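PDB 5Z9J: putative P450-like enzyme from Streptomyces himastatinicus ATCC 53653, which probably acts as a heme-dependent cytochrome P450-type monooxygenase in bacterial secondary metabolism. Local coordinates for residues A[30-35]-A[167-172]; A[129-134]-A[237-242]. All coordinates share one frame; numbering follows the deposited sequence.

Contact 1 of 2, residues A[30-35]-A[167-172]; sequences DEELQL and ESPETV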
loop_
_atom_site.group_PDB
_atom_site.type_symbol
_atom_site.label_atom_id
_atom_site.label_comp_id
_atom_site.label_asym_id
_atom_site.label_seq_id
_atom_site.Cartn_x
_atom_site.Cartn_y
_atom_site.Cartn_z
ATOM N N ASP A 30 2.495 -17.614 16.517
ATOM C CA ASP A 30 2.627 -16.638 17.584
ATOM C C ASP A 30 1.552 -16.943 18.630
ATOM O O ASP A 30 0.366 -16.657 18.412
ATOM C CB ASP A 30 2.498 -15.223 17.018
ATOM C CG ASP A 30 2.880 -14.150 18.022
ATOM O OD1 ASP A 30 2.627 -14.312 19.236
ATOM O OD2 ASP A 30 3.468 -13.143 17.598
ATOM N N GLU A 31 1.965 -17.539 19.753
ATOM C CA GLU A 31 1.013 -17.978 20.774
ATOM C C GLU A 31 0.352 -16.774 21.427
ATOM O O GLU A 31 -0.830 -16.816 21.758
ATOM C CB GLU A 31 1.675 -18.854 21.841
ATOM C CG GLU A 31 0.660 -19.704 22.632
ATOM C CD GLU A 31 1.276 -20.422 23.843
ATOM O OE1 GLU A 31 2.529 -20.494 23.929
ATOM O OE2 GLU A 31 0.508 -20.902 24.715
ATOM N N GLU A 32 1.098 -15.682 21.556
ATOM C CA GLU A 32 0.595 -14.526 22.280
ATOM C C GLU A 32 -0.441 -13.777 21.431
ATOM O O GLU A 32 -1.391 -13.214 21.965
ATOM C CB GLU A 32 1.761 -13.608 22.685
ATOM C CG GLU A 32 1.408 -12.524 23.697
ATOM C CD GLU A 32 1.296 -13.081 25.116
ATOM O OE1 GLU A 32 1.482 -14.313 25.309
ATOM O OE2 GLU A 32 1.000 -12.294 26.045
ATOM N N LEU A 33 -0.272 -13.804 20.107
ATOM C CA LEU A 33 -1.199 -13.149 19.170
ATOM C C LEU A 33 -2.197 -14.109 18.521
ATOM O O LEU A 33 -3.136 -13.675 17.834
ATOM C CB LEU A 33 -0.431 -12.439 18.063
ATOM C CG LEU A 33 0.406 -11.236 18.484
ATOM C CD1 LEU A 33 1.062 -10.622 17.255
ATOM C CD2 LEU A 33 -0.477 -10.229 19.207
ATOM N N GLN A 34 -1.948 -15.401 18.708
ATOM C CA GLN A 34 -2.768 -16.482 18.177
ATOM C C GLN A 34 -2.865 -16.408 16.648
ATOM O O GLN A 34 -3.955 -16.441 16.077
ATOM C CB GLN A 34 -4.154 -16.441 18.810
ATOM C CG GLN A 34 -4.601 -17.749 19.416
ATOM C CD GLN A 34 -5.649 -17.547 20.487
ATOM O OE1 GLN A 34 -5.715 -16.489 21.112
ATOM N NE2 GLN A 34 -6.462 -18.568 20.724
ATOM N N LEU A 35 -1.710 -16.352 15.991
ATOM C CA LEU A 35 -1.662 -16.314 14.542
ATOM C C LEU A 35 -0.429 -17.036 14.032
ATOM O O LEU A 35 0.514 -17.289 14.795
ATOM C CB LEU A 35 -1.680 -14.866 14.013
ATOM C CG LEU A 35 -0.693 -13.804 14.517
ATOM C CD1 LEU A 35 0.663 -13.964 13.856
ATOM C CD2 LEU A 35 -1.253 -12.346 14.315
ATOM N N GLU A 167 -0.482 -5.430 16.262
ATOM C CA GLU A 167 0.423 -6.532 16.615
ATOM C C GLU A 167 0.488 -6.757 18.120
ATOM O O GLU A 167 1.285 -7.558 18.609
ATOM C CB GLU A 167 1.836 -6.272 16.068
ATOM C CG GLU A 167 2.704 -5.301 16.887
ATOM C CD GLU A 167 2.816 -3.913 16.266
ATOM O OE1 GLU A 167 1.819 -3.421 15.700
ATOM O OE2 GLU A 167 3.906 -3.311 16.347
ATOM N N SER A 168 -0.327 -6.011 18.851
ATOM C CA SER A 168 -0.547 -6.273 20.261
ATOM C C SER A 168 -1.762 -7.184 20.386
ATOM O O SER A 168 -2.651 -7.141 19.541
ATOM C CB SER A 168 -0.755 -4.974 21.045
ATOM O OG SER A 168 0.251 -4.022 20.756
ATOM N N PRO A 169 -1.794 -8.033 21.424
ATOM C CA PRO A 169 -3.003 -8.829 21.667
ATOM C C PRO A 169 -4.197 -7.951 22.052
ATOM O O PRO A 169 -4.031 -6.945 22.743
ATOM C CB PRO A 169 -2.589 -9.755 22.813
ATOM C CG PRO A 169 -1.438 -9.070 23.468
ATOM C CD PRO A 169 -0.727 -8.309 22.402
ATOM N N GLU A 170 -5.386 -8.315 21.582
ATOM C CA GLU A 170 -6.577 -7.524 21.867
ATOM C C GLU A 170 -7.687 -8.390 22.450
ATOM O O GLU A 170 -8.026 -9.440 21.903
ATOM C CB GLU A 170 -7.064 -6.814 20.601
ATOM N N THR A 171 -8.287 -7.907 23.531
ATOM C CA THR A 171 -9.434 -8.566 24.144
ATOM C C THR A 171 -10.630 -8.428 23.232
ATOM O O THR A 171 -10.604 -7.639 22.297
ATOM C CB THR A 171 -9.785 -7.966 25.522
ATOM O OG1 THR A 171 -10.353 -6.661 25.349
ATOM C CG2 THR A 171 -8.546 -7.868 26.392
ATOM N N VAL A 172 -11.660 -9.230 23.469
ATOM C CA VAL A 172 -12.871 -9.127 22.681
ATOM C C VAL A 172 -13.522 -7.744 22.868
ATOM O O VAL A 172 -14.107 -7.196 21.937
ATOM C CB VAL A 172 -13.881 -10.237 23.091
ATOM C CG1 VAL A 172 -15.206 -10.071 22.375
ATOM C CG2 VAL A 172 -13.290 -11.626 22.827
#
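L33 lays the fork of its two methyls against the backbone at E167 to P169, at the tip of the hairpin joining strands 27-30 and 35-38. With CG anti to its own carbonyl carbon (chi1 -67°), the fork is turned toward the facing backbone: CD1 and CD2 sit 3.4 and 3.3 Å from E167 O, and CD2 also touches the proline ring, 3.7 Å from P169 CD. Alongside, E32 turns backbone rather than carboxylate to the proline, its O lying 3.8 Å from P169 CB. The turn carrying L33 is held from within. D30 OD1 accepts from L33 N (3.1 Å) in an Asx motif, the N-H arriving from above the carboxylate plane, 61° out of it, while the chain opens into a G1 beta bulge where Q34 and L35 pair with D30. On the other side, E167 sends its carboxylate away to H12. By its place between helices 147-163 and 172-202, the second segment matches the P450 F-G loop. Methyls against peptide groups and a proline ring make the contact almost wholly van der Waals; at the surface, the join therefore rests on shape, and small shifts of the loop would probably cost little directional bonding.

Contact 2 of 2, residues A[129-134]-A[237-242]; sequences FAAPLP and NGHLTT. With HEM (protoporphyrin IX containing Fe), chain E.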
loop_
_atom_site.group_PDB
_atom_site.type_symbol
_atom_site.label_atom_id
_atom_site.label_comp_id
_atom_site.label_asym_id
_atom_site.label_seq_id
_atom_site.Cartn_x
_atom_site.Cartn_y
_atom_site.Cartn_z
ATOM N N PHE A 129 6.468 16.211 0.252
ATOM C CA PHE A 129 6.458 15.790 -1.133
ATOM C C PHE A 129 5.893 14.420 -1.319
ATOM O O PHE A 129 4.931 14.262 -2.076
ATOM C CB PHE A 129 7.874 15.854 -1.699
ATOM C CG PHE A 129 7.963 15.512 -3.155
ATOM C CD1 PHE A 129 7.409 16.356 -4.109
ATOM C CD2 PHE A 129 8.608 14.367 -3.578
ATOM C CE1 PHE A 129 7.487 16.069 -5.462
ATOM C CE2 PHE A 129 8.694 14.071 -4.933
ATOM C CZ PHE A 129 8.120 14.934 -5.881
ATOM N N ALA A 130 6.508 13.422 -0.666
ATOM C CA ALA A 130 6.187 12.079 -1.004
ATOM C C ALA A 130 4.777 11.690 -0.613
ATOM O O ALA A 130 4.178 10.885 -1.347
ATOM C CB ALA A 130 7.224 11.083 -0.361
ATOM N N ALA A 131 4.240 12.208 0.500
ATOM C CA ALA A 131 2.864 11.879 0.893
ATOM C C ALA A 131 1.846 12.702 0.160
ATOM O O ALA A 131 0.852 12.131 -0.309
ATOM C CB ALA A 131 2.623 12.059 2.392
ATOM N N PRO A 132 2.048 14.029 0.063
ATOM C CA PRO A 132 0.999 14.744 -0.651
ATOM C C PRO A 132 0.742 14.331 -2.099
ATOM O O PRO A 132 -0.448 14.440 -2.510
ATOM C CB PRO A 132 1.502 16.190 -0.629
ATOM C CG PRO A 132 2.403 16.274 0.480
ATOM C CD PRO A 132 2.976 14.963 0.726
ATOM N N LEU A 133 1.769 13.908 -2.843
ATOM C CA LEU A 133 1.631 13.631 -4.278
ATOM C C LEU A 133 0.632 12.489 -4.585
ATOM O O LEU A 133 -0.375 12.743 -5.269
ATOM C CB LEU A 133 3.008 13.356 -4.929
ATOM C CG LEU A 133 2.925 12.829 -6.365
ATOM C CD1 LEU A 133 2.304 13.921 -7.301
ATOM C CD2 LEU A 133 4.278 12.421 -6.894
ATOM N N PRO A 134 0.828 11.268 -4.019
ATOM C CA PRO A 134 -0.141 10.188 -4.286
ATOM C C PRO A 134 -1.518 10.477 -3.720
ATOM O O PRO A 134 -2.503 10.033 -4.286
ATOM C CB PRO A 134 0.473 8.990 -3.572
ATOM C CG PRO A 134 1.443 9.575 -2.602
ATOM C CD PRO A 134 1.933 10.797 -3.165
ATOM N N ASN A 237 -5.214 2.306 0.017
ATOM C CA ASN A 237 -4.180 1.446 -0.594
ATOM C C ASN A 237 -3.137 2.142 -1.428
ATOM O O ASN A 237 -2.044 1.583 -1.694
ATOM C CB ASN A 237 -4.818 0.314 -1.412
ATOM C CG ASN A 237 -5.216 -0.879 -0.521
ATOM O OD1 ASN A 237 -5.431 -0.726 0.692
ATOM N ND2 ASN A 237 -5.289 -2.067 -1.114
ATOM N N GLY A 238 -3.516 3.318 -1.904
ATOM C CA GLY A 238 -2.706 4.067 -2.821
ATOM C C GLY A 238 -1.985 5.272 -2.263
ATOM O O GLY A 238 -1.249 5.896 -3.004
ATOM N N HIS A 239 -2.198 5.615 -0.998
ATOM C CA HIS A 239 -1.606 6.834 -0.465
ATOM C C HIS A 239 -0.216 6.622 0.145
ATOM O O HIS A 239 0.790 6.889 -0.483
ATOM C CB HIS A 239 -2.536 7.427 0.584
ATOM C CG HIS A 239 -2.041 8.705 1.181
ATOM N ND1 HIS A 239 -2.527 9.207 2.369
ATOM C CD2 HIS A 239 -1.101 9.583 0.757
ATOM C CE1 HIS A 239 -1.904 10.334 2.653
ATOM N NE2 HIS A 239 -1.033 10.582 1.692
ATOM N N LEU A 240 -0.180 6.080 1.344
ATOM C CA LEU A 240 1.054 6.009 2.108
ATOM C C LEU A 240 1.974 4.898 1.567
ATOM O O LEU A 240 3.172 4.942 1.779
ATOM C CB LEU A 240 0.757 5.776 3.607
ATOM C CG LEU A 240 0.749 7.010 4.526
ATOM C CD1 LEU A 240 0.050 8.123 3.858
ATOM C CD2 LEU A 240 0.048 6.764 5.849
ATOM N N THR A 241 1.410 3.932 0.860
ATOM C CA THR A 241 2.218 2.909 0.195
ATOM C C THR A 241 3.134 3.580 -0.830
ATOM O O THR A 241 4.335 3.282 -0.924
ATOM C CB THR A 241 1.337 1.841 -0.513
ATOM O OG1 THR A 241 0.385 2.455 -1.381
ATOM C CG2 THR A 241 0.601 1.043 0.534
ATOM N N THR A 242 2.530 4.484 -1.609
ATOM C CA THR A 242 3.198 5.193 -2.658
ATOM C C THR A 242 4.145 6.243 -2.096
ATOM O O THR A 242 5.262 6.422 -2.626
ATOM C CB THR A 242 2.223 5.865 -3.611
ATOM O OG1 THR A 242 1.301 4.905 -4.147
ATOM C CG2 THR A 242 2.977 6.476 -4.782
HETATM C CHA HEM E . -3.536 -4.460 -3.862
HETATM C CHB HEM E . 0.843 -2.915 -2.660
HETATM C CHC HEM E . -0.206 1.336 -4.714
HETATM C CHD HEM E . -4.821 0.132 -5.030
HETATM C C1A HEM E . -2.253 -4.488 -3.365
HETATM C C2A HEM E . -1.544 -5.609 -2.742
HETATM C C3A HEM E . -0.319 -5.184 -2.425
HETATM C C4A HEM E . -0.219 -3.772 -2.822
HETATM C CMA HEM E . 0.775 -6.014 -1.740
HETATM C CAA HEM E . -2.095 -7.030 -2.504
HETATM C CBA HEM E . -3.015 -7.076 -1.277
HETATM C CGA HEM E . -3.332 -8.514 -0.850
HETATM O O1A HEM E . -3.940 -8.736 0.227
HETATM O O2A HEM E . -3.022 -9.479 -1.572
HETATM C C1B HEM E . 0.957 -1.654 -3.174
HETATM C C2B HEM E . 2.183 -0.903 -3.231
HETATM C C3B HEM E . 1.894 0.273 -3.801
HETATM C C4B HEM E . 0.469 0.294 -4.093
HETATM C CMB HEM E . 3.520 -1.459 -2.710
HETATM C CAB HEM E . 2.802 1.467 -4.115
HETATM C CBB HEM E . 4.117 1.472 -3.899
HETATM C C1C HEM E . -1.552 1.399 -5.019
HETATM C C2C HEM E . -2.265 2.530 -5.664
HETATM C C3C HEM E . -3.538 2.170 -5.744
HETATM C C4C HEM E . -3.659 0.864 -5.148
HETATM C CMC HEM E . -1.573 3.814 -6.155
HETATM C CAC HEM E . -4.796 2.892 -6.285
HETATM C CBC HEM E . -4.780 4.082 -6.869
HETATM C C1D HEM E . -4.896 -1.184 -4.709
HETATM C C2D HEM E . -6.122 -1.920 -4.634
HETATM C C3D HEM E . -5.712 -3.343 -4.296
HETATM C C4D HEM E . -4.282 -3.340 -4.182
HETATM C CMD HEM E . -7.563 -1.396 -4.848
HETATM C CAD HEM E . -6.668 -4.515 -4.046
HETATM C CBD HEM E . -6.903 -5.300 -5.318
HETATM C CGD HEM E . -7.680 -6.555 -4.960
HETATM O O1D HEM E . -7.787 -6.911 -3.763
HETATM O O2D HEM E . -8.180 -7.230 -5.896
HETATM N NA HEM E . -1.401 -3.419 -3.386
HETATM N NB HEM E . -0.080 -0.886 -3.693
HETATM N NC HEM E . -2.460 0.451 -4.722
HETATM N ND HEM E . -3.813 -2.052 -4.469
HETATM FE FE HEM E . -1.955 -1.517 -4.209
#
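The H239 ring meets 129-134 along its edge: NE2 lies near A131 O, close to the ring plane, and P134 CG lies at the edge too, while L240 CD1 packs over the centre of one face, 3.1 Å above the plane. The setting is the kinked distal helix of the P450 fold, at the point where helix 224-238 gives way to helix 240-255. The kink itself covers one face of the flat porphyrin, G238 CA lying 3.3 Å from HEM C2C, close enough that a side chain at this position would collide with the ring. Next to it, ND2 of the heme-binding residue N237 rests 3.5 Å from HEM C3D. With CG anti to its backbone N (chi1 -179°), H239 reaches out to the junction of helices 125-130 and 132-142. The resulting NE2 to A131 O bond is weak, 3.2 Å long and bent to 126° at the hydrogen. P134 packs closer to the kink, where its side chain and that of T242 run past one another head to tail, P134 CB 3.6 Å from T242 CB; both also touch E356 of helix 350-367. T242 OG1 turns back to G238 O at 3.0 Å, giving that kink carbonyl a donor; with an alanine here, G238 O is likely to lose this donor and P134 the packing of the CG2 methyl. T241 stands at the place of the familiar distal-helix threonine of P450s, and its OG1 donates to N237 O at 2.6 Å from above the carbonyl plane, 37° out of it.

In the fold
Contacts 1 and 2 lie 30 Å apart between centres, with about 14 Å between nearest atoms, and do not touch. Their segments alternate along the chain in the order 30-35, 129-134, 167-172, 237-242, so the two contacts interleave within the P450 fold. Contact 1 is peripheral, about 23 Å from the chain centre, joining the edge hairpin of the five-stranded mixed sheet to the loop before helix 172-202. Contact 2 is central, about 9 Å from that centre, where helices pack beside the heme. One thus links the sheet edge to an interhelical loop at the outer surface; the other joins helix to helix in the heme-bearing core.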